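Long-range contacts in periplasmic binding protein (Roseiflexus sp. RS-1, PDB 5GJ3), which binds heme in the periplasm, here two heme molecules at once, and probably delivers it to a membrane transporter for bacterial heme uptake: residues Gly13-Ile18 with Ile105-Gln110; Phe20-Gly25 with Leu112-Arg117; Gln156-Arg161 with Asn176-Ala181. All blocks are in the same frame, centred on the assembly; numbering follows the deposited sequence.

Contact 1: residues Gly13-Ile18 with Ile105-Gln110. With ZN (zinc ion), chain D.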
# COMPACT_ATOMS: atom_id res chain seq x y z
N GLY A 13 -0.44 9.41 0.07
CA GLY A 13 -1.46 8.78 0.93
C GLY A 13 -0.99 8.10 2.19
O GLY A 13 -1.64 8.21 3.22
N ASP A 14 0.14 7.37 2.14
CA ASP A 14 0.68 6.71 3.33
C ASP A 14 1.28 7.66 4.42
O ASP A 14 1.13 7.44 5.65
CB ASP A 14 1.68 5.60 2.93
CG ASP A 14 2.86 6.11 2.07
OD1 ASP A 14 2.77 7.18 1.42
OD2 ASP A 14 3.90 5.39 2.03
N ILE A 15 1.92 8.74 3.96
CA ILE A 15 2.37 9.83 4.86
C ILE A 15 1.17 10.51 5.55
O ILE A 15 1.16 10.70 6.77
CB ILE A 15 3.19 10.84 4.06
CG1 ILE A 15 4.39 10.10 3.44
CG2 ILE A 15 3.62 11.98 4.98
CD1 ILE A 15 5.33 9.44 4.46
N THR A 16 0.15 10.82 4.77
CA THR A 16 -1.09 11.40 5.33
C THR A 16 -1.68 10.50 6.43
O THR A 16 -1.96 10.96 7.53
CB THR A 16 -2.11 11.61 4.22
OG1 THR A 16 -1.59 12.51 3.24
CG2 THR A 16 -3.48 12.12 4.77
N GLU A 17 -1.80 9.21 6.15
CA GLU A 17 -2.34 8.25 7.11
C GLU A 17 -1.52 8.27 8.38
O GLU A 17 -2.05 8.19 9.49
CB GLU A 17 -2.33 6.84 6.51
CG GLU A 17 -2.59 5.75 7.54
CD GLU A 17 -2.97 4.39 6.92
OE1 GLU A 17 -3.17 4.26 5.68
OE2 GLU A 17 -3.10 3.45 7.70
N ILE A 18 -0.20 8.40 8.23
CA ILE A 18 0.68 8.36 9.37
C ILE A 18 0.47 9.69 10.19
O ILE A 18 0.52 9.66 11.40
CB ILE A 18 2.17 8.26 8.93
CG1 ILE A 18 2.51 6.82 8.47
CG2 ILE A 18 3.07 8.69 10.09
CD1 ILE A 18 3.84 6.75 7.74
N ILE A 105 7.27 6.39 9.95
CA ILE A 105 6.66 6.90 11.19
C ILE A 105 7.63 7.82 11.93
O ILE A 105 7.24 8.94 12.31
CB ILE A 105 6.14 5.77 12.11
CG1 ILE A 105 4.87 5.14 11.49
CG2 ILE A 105 5.83 6.29 13.53
CD1 ILE A 105 4.63 3.75 12.02
N ARG A 106 8.89 7.38 12.10
CA ARG A 106 9.92 8.23 12.74
C ARG A 106 10.20 9.53 11.99
O ARG A 106 10.41 10.60 12.60
CB ARG A 106 11.23 7.45 12.99
CG ARG A 106 11.02 6.27 13.94
CD ARG A 106 12.33 5.50 14.22
NE ARG A 106 12.16 4.81 15.49
CZ ARG A 106 12.10 3.48 15.66
NH1 ARG A 106 12.25 2.64 14.63
NH2 ARG A 106 11.92 2.97 16.88
N PHE A 107 10.18 9.44 10.65
CA PHE A 107 10.40 10.61 9.79
C PHE A 107 9.30 11.68 10.01
O PHE A 107 9.60 12.87 10.24
CB PHE A 107 10.48 10.18 8.33
CG PHE A 107 10.12 11.26 7.33
CD1 PHE A 107 11.05 12.26 7.00
CD2 PHE A 107 8.89 11.21 6.64
CE1 PHE A 107 10.75 13.23 6.00
CE2 PHE A 107 8.58 12.14 5.65
CZ PHE A 107 9.52 13.18 5.31
N VAL A 108 8.05 11.25 10.00
CA VAL A 108 6.93 12.19 10.18
C VAL A 108 6.97 12.74 11.62
O VAL A 108 6.79 13.98 11.85
CB VAL A 108 5.57 11.56 9.88
CG1 VAL A 108 4.41 12.53 10.24
CG2 VAL A 108 5.44 11.17 8.39
N ALA A 109 7.22 11.86 12.58
CA ALA A 109 7.23 12.31 13.99
C ALA A 109 8.29 13.38 14.25
O ALA A 109 8.01 14.35 15.01
CB ALA A 109 7.41 11.15 14.97
N GLN A 110 9.48 13.21 13.66
CA GLN A 110 10.55 14.20 13.83
C GLN A 110 10.15 15.53 13.20
O GLN A 110 10.35 16.54 13.84
CB GLN A 110 11.95 13.75 13.31
CG GLN A 110 13.07 14.77 13.66
CD GLN A 110 14.52 14.31 13.41
OE1 GLN A 110 14.78 13.12 13.38
NE2 GLN A 110 15.48 15.26 13.24
ZN ZN D . 4.98 5.92 0.27
O HOH W 1 4.13 6.59 -1.35
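Ile18 lies against Val108 and Ile105, and Ile15 against Val108 and Phe107, so two isoleucines one helical turn apart carry the side of helix 13-21 that meets helix 100-111. The short axes cross at -62° with a closest approach of 10.1 Å. The aliphatic branches meet at a slant. Ile18 splits its two arms between two partners. Its CG2, placed anti to the backbone N, comes to 3.8 Å from Val108 CB, while its CG1 arm turns to Ile105, CG1 to CG1 at 4.2 Å. Val108 is shared in turn: its CG2 touches Ile18 and also sits 3.9 Å from Ile15 CG2. The other arm of Ile15 ends beside the Phe107 ring, where CD1 approaches the edge near the ring plane, 4.4 Å from CE2, rather than lying over a face. Ile68 of strand 66-70 touches Ile15, Phe107 and Val108, so the interface rests on the parallel sheet. One residue before Ile15, Asp14 binds a zinc ion through OD2 at 2.1 Å, with water 1, Asp70 and Asp94 as further ligands. Between side chains the contacts are carbon on carbon, which is consistent with packing by dispersion and exclusion of water across this part of the helices; the charged groups, Asp14 at the zinc among them, stand outside it.

Contact 2: residues Phe20-Gly25 with Leu112-Arg117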
# COMPACT_ATOMS: atom_id res chain seq x y z
N PHE A 20 -2.24 11.44 10.55
CA PHE A 20 -3.51 11.24 11.28
C PHE A 20 -3.32 10.21 12.41
O PHE A 20 -3.78 10.44 13.51
CB PHE A 20 -4.67 10.84 10.33
CG PHE A 20 -5.32 12.04 9.64
CD1 PHE A 20 -6.40 12.70 10.23
CD2 PHE A 20 -4.87 12.47 8.40
CE1 PHE A 20 -6.98 13.79 9.62
CE2 PHE A 20 -5.46 13.55 7.77
CZ PHE A 20 -6.51 14.23 8.39
N ALA A 21 -2.56 9.14 12.19
CA ALA A 21 -2.31 8.14 13.24
C ALA A 21 -1.50 8.66 14.40
O ALA A 21 -1.59 8.14 15.56
CB ALA A 21 -1.64 6.89 12.66
N LEU A 22 -0.70 9.70 14.14
CA LEU A 22 0.09 10.30 15.21
C LEU A 22 -0.72 11.34 16.01
O LEU A 22 -0.23 11.91 17.00
CB LEU A 22 1.38 10.96 14.64
CG LEU A 22 2.50 10.03 14.18
CD1 LEU A 22 3.55 10.74 13.30
CD2 LEU A 22 3.18 9.33 15.37
N GLY A 23 -1.93 11.63 15.57
CA GLY A 23 -2.76 12.60 16.27
C GLY A 23 -2.74 14.03 15.73
O GLY A 23 -3.29 14.93 16.39
N MET A 24 -2.18 14.26 14.53
CA MET A 24 -1.86 15.62 14.05
C MET A 24 -2.67 15.96 12.82
O MET A 24 -2.36 16.90 12.06
CB MET A 24 -0.38 15.73 13.73
CG MET A 24 0.52 15.40 14.91
SD MET A 24 0.46 16.67 16.18
CE MET A 24 1.32 18.05 15.42
N GLY A 25 -3.73 15.17 12.61
CA GLY A 25 -4.54 15.34 11.43
C GLY A 25 -5.18 16.71 11.36
O GLY A 25 -5.37 17.25 10.25
N LEU A 112 7.29 16.77 12.80
CA LEU A 112 6.19 17.36 13.56
C LEU A 112 6.58 17.65 14.99
O LEU A 112 5.73 18.16 15.74
CB LEU A 112 4.92 16.45 13.50
CG LEU A 112 4.32 16.28 12.10
CD1 LEU A 112 2.98 15.54 12.01
CD2 LEU A 112 4.21 17.62 11.40
N GLY A 113 7.81 17.27 15.39
CA GLY A 113 8.34 17.59 16.73
C GLY A 113 7.68 16.76 17.85
O GLY A 113 7.47 17.27 18.99
N ILE A 114 7.35 15.49 17.53
CA ILE A 114 6.71 14.59 18.48
C ILE A 114 7.42 13.23 18.46
O ILE A 114 6.78 12.20 18.25
CB ILE A 114 5.18 14.42 18.19
CG1 ILE A 114 4.90 14.10 16.70
CG2 ILE A 114 4.40 15.70 18.53
CD1 ILE A 114 3.44 13.80 16.35
N PRO A 115 8.76 13.21 18.67
CA PRO A 115 9.47 11.91 18.51
C PRO A 115 8.99 10.79 19.46
O PRO A 115 9.13 9.56 19.14
CB PRO A 115 10.93 12.27 18.84
CG PRO A 115 10.78 13.46 19.80
CD PRO A 115 9.69 14.26 19.15
N GLN A 116 8.45 11.19 20.61
CA GLN A 116 7.94 10.21 21.61
C GLN A 116 6.65 9.55 21.14
O GLN A 116 6.51 8.36 21.27
CB GLN A 116 7.70 10.86 22.99
CG GLN A 116 8.31 10.07 24.13
CD GLN A 116 9.80 9.79 23.91
OE1 GLN A 116 10.56 10.69 23.53
NE2 GLN A 116 10.21 8.54 24.13
N ARG A 117 5.69 10.33 20.67
CA ARG A 117 4.53 9.77 20.03
C ARG A 117 4.97 8.83 18.88
O ARG A 117 4.38 7.76 18.70
CB ARG A 117 3.61 10.85 19.48
CG ARG A 117 2.82 11.62 20.52
CD ARG A 117 1.74 12.46 19.83
NE ARG A 117 0.91 13.11 20.83
CZ ARG A 117 -0.37 12.81 21.09
NH1 ARG A 117 -0.98 13.47 22.06
NH2 ARG A 117 -1.04 11.89 20.39
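Met24 reaches Ile114 and Leu112 through its first torsion: chi1 of -58° sets CG anti to the carbonyl carbon and brings it to Ile114 CD1, while bends at chi2 and chi3 fold SD and CE back, SD still 4.1 Å from Ile114 CD1. Ile114 answers with the less usual first torsion, CG1 lying between its backbone N and carbonyl carbon (chi1 49°), and a straight chi2 then extends CD1 across the gap. The backbone frame is a pair of Schellman motifs, one at Gly23 after helix 13-21 and one at Gly113 after helix 100-111; both glycines have positive phi, and the second motif leads to Ile114 at the N-cap position of helix 115-136. In this family of binding proteins a long helix of this kind joins the two lobes, so the contact lies where that helix starts.

Ile114 CD1 is wedged between Leu22 and Met24, on either side of Gly23 in the sequence, 3.6 Å from Met24 CG and 3.9 Å from Leu22 CB. Leu112 completes the apolar patch, its CD1 resting 3.8 Å from Met24 CB; the Met24 chain runs antiparallel alongside both Leu112 and Ile114. Behind them, Ile19 touches both Met24 and Leu112, while Leu121 of helix 115-136 packs on Leu22. The Leu22 side chain points its CD2 at the backbone of Arg117, 3.9 Å from the carbonyl O. Toward the surface, the extended Arg117 chain runs past the turn at Gly23. A side chain at Gly23 would be crowded there by the guanidinium group, and at this backbone conformation its CB would press on the Leu22 carbonyl O. That same oxygen of Leu22 lies 3.5 Å from Arg117 CD.

Contact 3: residues Gln156-Arg161 with Asn176-Ala181. With ZN (zinc ion), chain E.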
# COMPACT_ATOMS: atom_id res chain seq x y z
N GLN A 156 -4.23 -5.96 -17.21
CA GLN A 156 -4.04 -7.11 -16.32
C GLN A 156 -2.55 -7.36 -16.15
O GLN A 156 -1.86 -7.79 -17.08
CB GLN A 156 -4.75 -8.36 -16.87
CG GLN A 156 -6.26 -8.19 -16.84
CD GLN A 156 -6.98 -8.86 -17.98
OE1 GLN A 156 -7.99 -8.36 -18.45
NE2 GLN A 156 -6.50 -10.02 -18.38
N GLN A 157 -2.07 -7.03 -14.95
CA GLN A 157 -0.65 -7.07 -14.64
C GLN A 157 -0.43 -7.89 -13.36
O GLN A 157 -1.29 -7.93 -12.48
CB GLN A 157 -0.09 -5.66 -14.44
CG GLN A 157 -0.27 -4.72 -15.64
CD GLN A 157 0.84 -4.84 -16.67
OE1 GLN A 157 0.58 -5.07 -17.85
NE2 GLN A 157 2.08 -4.70 -16.22
N VAL A 158 0.72 -8.53 -13.29
CA VAL A 158 1.06 -9.42 -12.21
C VAL A 158 2.25 -8.76 -11.54
O VAL A 158 3.10 -8.19 -12.24
CB VAL A 158 1.47 -10.81 -12.80
CG1 VAL A 158 2.23 -11.63 -11.78
CG2 VAL A 158 0.26 -11.56 -13.31
N ALA A 159 2.34 -8.85 -10.22
CA ALA A 159 3.50 -8.31 -9.47
C ALA A 159 4.49 -9.40 -9.03
O ALA A 159 4.11 -10.39 -8.35
CB ALA A 159 3.01 -7.52 -8.25
N GLY A 160 5.75 -9.23 -9.38
CA GLY A 160 6.78 -10.15 -8.98
C GLY A 160 7.64 -9.53 -7.88
O GLY A 160 7.13 -8.77 -7.03
N ARG A 161 8.93 -9.85 -7.91
CA ARG A 161 9.87 -9.42 -6.86
C ARG A 161 10.19 -7.92 -6.95
O ARG A 161 9.86 -7.26 -7.96
CB ARG A 161 11.13 -10.30 -6.82
CG ARG A 161 10.78 -11.73 -6.43
CD ARG A 161 11.90 -12.53 -5.79
NE ARG A 161 11.63 -13.98 -5.89
CZ ARG A 161 12.51 -14.95 -5.61
NH1 ARG A 161 13.74 -14.66 -5.19
NH2 ARG A 161 12.15 -16.22 -5.75
N ASN A 176 4.91 -16.15 -3.57
CA ASN A 176 4.53 -15.29 -4.68
C ASN A 176 4.75 -16.12 -5.97
O ASN A 176 5.90 -16.33 -6.37
CB ASN A 176 5.30 -13.95 -4.71
CG ASN A 176 4.82 -13.02 -5.86
OD1 ASN A 176 3.97 -13.41 -6.69
ND2 ASN A 176 5.27 -11.73 -5.84
N ALA A 177 3.65 -16.60 -6.54
CA ALA A 177 3.65 -17.42 -7.78
C ALA A 177 4.15 -16.67 -9.03
O ALA A 177 4.46 -17.31 -10.05
CB ALA A 177 2.26 -18.01 -8.04
N ALA A 178 4.28 -15.35 -8.99
CA ALA A 178 4.80 -14.61 -10.16
C ALA A 178 6.28 -14.99 -10.44
O ALA A 178 6.70 -14.88 -11.58
CB ALA A 178 4.70 -13.11 -9.96
N ALA A 179 7.05 -15.40 -9.43
CA ALA A 179 8.43 -15.93 -9.62
C ALA A 179 8.52 -17.14 -10.61
O ALA A 179 9.42 -17.18 -11.47
CB ALA A 179 9.09 -16.25 -8.27
N ASP A 180 7.56 -18.07 -10.52
CA ASP A 180 7.42 -19.21 -11.45
C ASP A 180 7.27 -18.80 -12.92
O ASP A 180 7.53 -19.60 -13.82
CB ASP A 180 6.19 -20.06 -11.08
CG ASP A 180 6.37 -20.80 -9.75
OD1 ASP A 180 7.47 -21.28 -9.47
OD2 ASP A 180 5.42 -20.89 -8.98
N ALA A 181 6.83 -17.57 -13.17
CA ALA A 181 6.79 -17.07 -14.55
C ALA A 181 7.99 -16.16 -14.85
O ALA A 181 8.09 -15.60 -15.93
CB ALA A 181 5.46 -16.38 -14.85
ZN ZN E . 6.31 -21.81 -7.33
O HOH W 2 1.92 -12.08 -7.81
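Ala178 and Val158 make the tight side of this contact, where the end of strand 155-159 in the mixed sheet packs on the loop after strand 175-176. The methyl CB of Ala178 presses to 3.4 Å from Val158 CG1, closer than carbon atoms usually sit. The same methyl also touches Ala159 O, at 3.2 Å. Next to it, Asn176 donates from ND2 to Ala159 O over 3.1 Å (N-H...O 157°). The oxygen lies almost in the Asn176 amide plane, although the donor is tilted from the plane of the carbonyl. Water 2 donates to both Ala159 O and Asn176 OD1, at 2.8 and 2.7 Å, bridging two acceptors that cannot bond each other. OD1 also accepts from Ala178 N (3.0 Å), from above the carbonyl plane, and Asp166 accepts from ND2. Replacing Asn176 with an alanine would probably leave Ala159 O and Asp166 without their shared donor and free the turn at Ala178.

The outer side is looser. Arg161 runs out extended, and its NH2 merely comes within 4.0 Å of Ala179 CB. The bond from Ala178 N to Asn176 OD1 defines an Asx turn leading into a short 3-10 segment, whose Asp180 binds a zinc ion together with His144.

Contacts 1 and 2 are neighbours, with centres 8 Å apart, and both draw on helix 13-21; their other partners are consecutive, helix 100-111 for contact 1 and the stretch entering helix 115-136 for contact 2. They also touch directly: Leu22 CD1 packs against Val108 CG1 at 3.6 Å. Their segments alternate along the chain, so the two contacts interlock in the N-terminal lobe, which contains the four-stranded parallel sheet, tying its start to residues about 90 further on. Contact 3 follows in series, in the mixed sheet of the other lobe, its centre about 29 Å from that of contact 1 and 37 Å from that of contact 2. This separation fits a two-lobed protein that holds heme between its lobes.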